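Local structure of xylose isomerase-like TIM barrel (Anabaena variabilis ATCC 29413, 2QW5) at residues Gly135-Thr140 with Pro145-Glu150. The protein is probably a sugar or sugar-phosphate isomerase or epimerase of the xylose isomerase-like TIM-barrel family, which binds a zinc ion and D-xylose. Numbering follows the deposited sequence.
Sequences GVFPTT and PIWSDE
Thr-139 and Pro-145 face each other in a single beta bridge, their CA atoms 4.6 Å apart, where the loop after strand 125-128 doubles back before helix 148-176. One direct backbone bond crosses here, from Ile-146 N to Pro-138 O, and it is weak: 3.4 Å long and bent to 133° at the hydrogen. A water bridges the same two atoms, donating to Pro-138 O at 2.6 Å and accepting from Ile-146 N; the same water lies over one face of the Trp-147 ring, toward its rim.

Ile-146 leads the apolar packing. With CG1 anti to its own carbonyl carbon (chi1 -58°) and the chain extended beyond it, CD1 reaches the backbone of Thr-139, 3.6 Å from its C atom, and also meets CB of Pro-138. Nearer the root of the side chain, CG1 touches the methyl CG2 of Thr-140, whose OG1 accepts a hydrogen bond from the backbone N of Glu-144 in the intervening loop. On the Phe-137 side of the contact, the outer corner of the indole, CH2 and CZ3, approaches Phe-137, with Trp-147 CH2 3.4 Å from Phe-137 CD1. Their six-membered rings lie at 48°, an oblique pairing with centroids 5.3 Å apart.

Pro-138 also packs on Leu-151 and His-154 of helix 148-176, while Asn-291 of the second subunit packs on Trp-147 and NH2 of Arg-92 from the third subunit hydrogen-bonds to Thr-139 O. With just one weak direct bond and a water bridge between the backbones, cohesion of this beta-alpha loop of the TIM barrel probably owes much to the apolar contacts of Ile-146 and the aromatic pair.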
loop_
_atom_site.group_PDB
_atom_site.type_symbol
_atom_site.label_atom_id
_atom_site.label_comp_id
_atom_site.label_asym_id
_atom_site.label_seq_id
_atom_site.Cartn_x
_atom_site.Cartn_y
_atom_site.Cartn_z
ATOM N N GLY A 135 -13.168 5.336 -7.311
ATOM C CA GLY A 135 -12.029 4.563 -6.804
ATOM C C GLY A 135 -11.654 4.709 -5.353
ATOM O O GLY A 135 -10.609 4.231 -4.989
ATOM N N VAL A 136 -12.525 5.300 -4.521
ATOM C CA VAL A 136 -12.248 5.552 -3.139
ATOM C C VAL A 136 -12.976 4.472 -2.381
ATOM O O VAL A 136 -14.097 4.668 -1.901
ATOM C CB VAL A 136 -12.689 6.986 -2.685
ATOM C CG1 VAL A 136 -12.393 7.231 -1.181
ATOM C CG2 VAL A 136 -12.003 8.065 -3.539
ATOM N N PHE A 137 -12.324 3.320 -2.271
ATOM C CA PHE A 137 -12.880 2.196 -1.522
ATOM C C PHE A 137 -12.779 2.568 -0.052
ATOM O O PHE A 137 -11.712 2.981 0.386
ATOM C CB PHE A 137 -12.137 0.884 -1.847
ATOM C CG PHE A 137 -12.280 0.443 -3.274
ATOM C CD1 PHE A 137 -13.301 -0.392 -3.676
ATOM C CD2 PHE A 137 -11.334 0.851 -4.228
ATOM C CE1 PHE A 137 -13.402 -0.828 -5.040
ATOM C CE2 PHE A 137 -11.432 0.457 -5.552
ATOM C CZ PHE A 137 -12.457 -0.396 -5.967
ATOM N N PRO A 138 -13.909 2.500 0.701
ATOM C CA PRO A 138 -13.861 2.923 2.089
ATOM C C PRO A 138 -13.086 1.992 2.994
ATOM O O PRO A 138 -13.011 0.809 2.726
ATOM C CB PRO A 138 -15.341 2.968 2.520
ATOM C CG PRO A 138 -16.041 2.120 1.607
ATOM C CD PRO A 138 -15.270 2.121 0.297
ATOM N N THR A 139 -12.516 2.550 4.055
ATOM C CA THR A 139 -11.759 1.792 5.047
ATOM C C THR A 139 -12.159 2.263 6.437
ATOM O O THR A 139 -12.778 3.332 6.606
ATOM C CB THR A 139 -10.229 1.963 4.855
ATOM O OG1 THR A 139 -9.887 3.341 4.901
ATOM C CG2 THR A 139 -9.777 1.432 3.491
ATOM N N THR A 140 -11.809 1.458 7.439
ATOM C CA THR A 140 -12.069 1.810 8.826
ATOM C C THR A 140 -11.054 2.894 9.182
ATOM O O THR A 140 -10.163 3.235 8.365
ATOM C CB THR A 140 -11.877 0.622 9.751
ATOM O OG1 THR A 140 -10.500 0.208 9.694
ATOM C CG2 THR A 140 -12.827 -0.512 9.368
ATOM N N PRO A 145 -9.880 -2.658 5.053
ATOM C CA PRO A 145 -10.902 -2.571 4.010
ATOM C C PRO A 145 -12.322 -2.944 4.473
ATOM O O PRO A 145 -12.511 -3.697 5.448
ATOM C CB PRO A 145 -10.412 -3.578 2.949
ATOM C CG PRO A 145 -8.990 -3.580 3.113
ATOM C CD PRO A 145 -8.819 -3.581 4.620
ATOM N N ILE A 146 -13.286 -2.416 3.746
ATOM C CA ILE A 146 -14.707 -2.680 3.991
ATOM C C ILE A 146 -15.307 -3.204 2.673
ATOM O O ILE A 146 -15.385 -2.471 1.663
ATOM C CB ILE A 146 -15.487 -1.436 4.480
ATOM C CG1 ILE A 146 -14.876 -0.880 5.784
ATOM C CG2 ILE A 146 -16.963 -1.792 4.706
ATOM C CD1 ILE A 146 -15.286 0.561 6.130
ATOM N N TRP A 147 -15.756 -4.459 2.714
ATOM C CA TRP A 147 -16.325 -5.147 1.552
ATOM C C TRP A 147 -17.660 -5.838 1.832
ATOM O O TRP A 147 -18.129 -5.866 2.978
ATOM C CB TRP A 147 -15.304 -6.211 1.089
ATOM C CG TRP A 147 -13.996 -5.701 0.624
ATOM C CD1 TRP A 147 -12.792 -5.861 1.243
ATOM C CD2 TRP A 147 -13.742 -4.960 -0.560
ATOM N NE1 TRP A 147 -11.796 -5.247 0.508
ATOM C CE2 TRP A 147 -12.355 -4.708 -0.612
ATOM C CE3 TRP A 147 -14.546 -4.499 -1.598
ATOM C CZ2 TRP A 147 -11.767 -3.983 -1.660
ATOM C CZ3 TRP A 147 -13.969 -3.821 -2.637
ATOM C CH2 TRP A 147 -12.589 -3.548 -2.649
ATOM N N SER A 148 -18.233 -6.386 0.757
ATOM C CA SER A 148 -19.393 -7.259 0.756
ATOM C C SER A 148 -20.528 -6.736 1.639
ATOM O O SER A 148 -20.890 -5.555 1.529
ATOM C CB SER A 148 -18.943 -8.721 1.072
ATOM O OG SER A 148 -20.037 -9.650 1.032
ATOM N N ASP A 149 -21.071 -7.559 2.527
ATOM C CA ASP A 149 -22.241 -7.148 3.292
ATOM C C ASP A 149 -22.042 -5.873 4.055
ATOM O O ASP A 149 -22.907 -4.992 3.993
ATOM C CB ASP A 149 -22.737 -8.261 4.216
ATOM C CG ASP A 149 -23.138 -9.505 3.448
ATOM O OD1 ASP A 149 -22.262 -10.105 2.783
ATOM O OD2 ASP A 149 -24.321 -9.890 3.505
ATOM N N GLU A 150 -20.897 -5.768 4.717
ATOM C CA GLU A 150 -20.543 -4.572 5.487
ATOM C C GLU A 150 -20.478 -3.328 4.569
ATOM O O GLU A 150 -20.999 -2.272 4.902
ATOM C CB GLU A 150 -19.214 -4.787 6.213
ATOM C CG GLU A 150 -18.926 -3.726 7.264
ATOM C CD GLU A 150 -17.579 -3.866 7.925
ATOM O OE1 GLU A 150 -16.717 -4.667 7.467
ATOM O OE2 GLU A 150 -17.376 -3.114 8.910
HETATM O O HOH W 1 -12.006 -1.133 1.289
#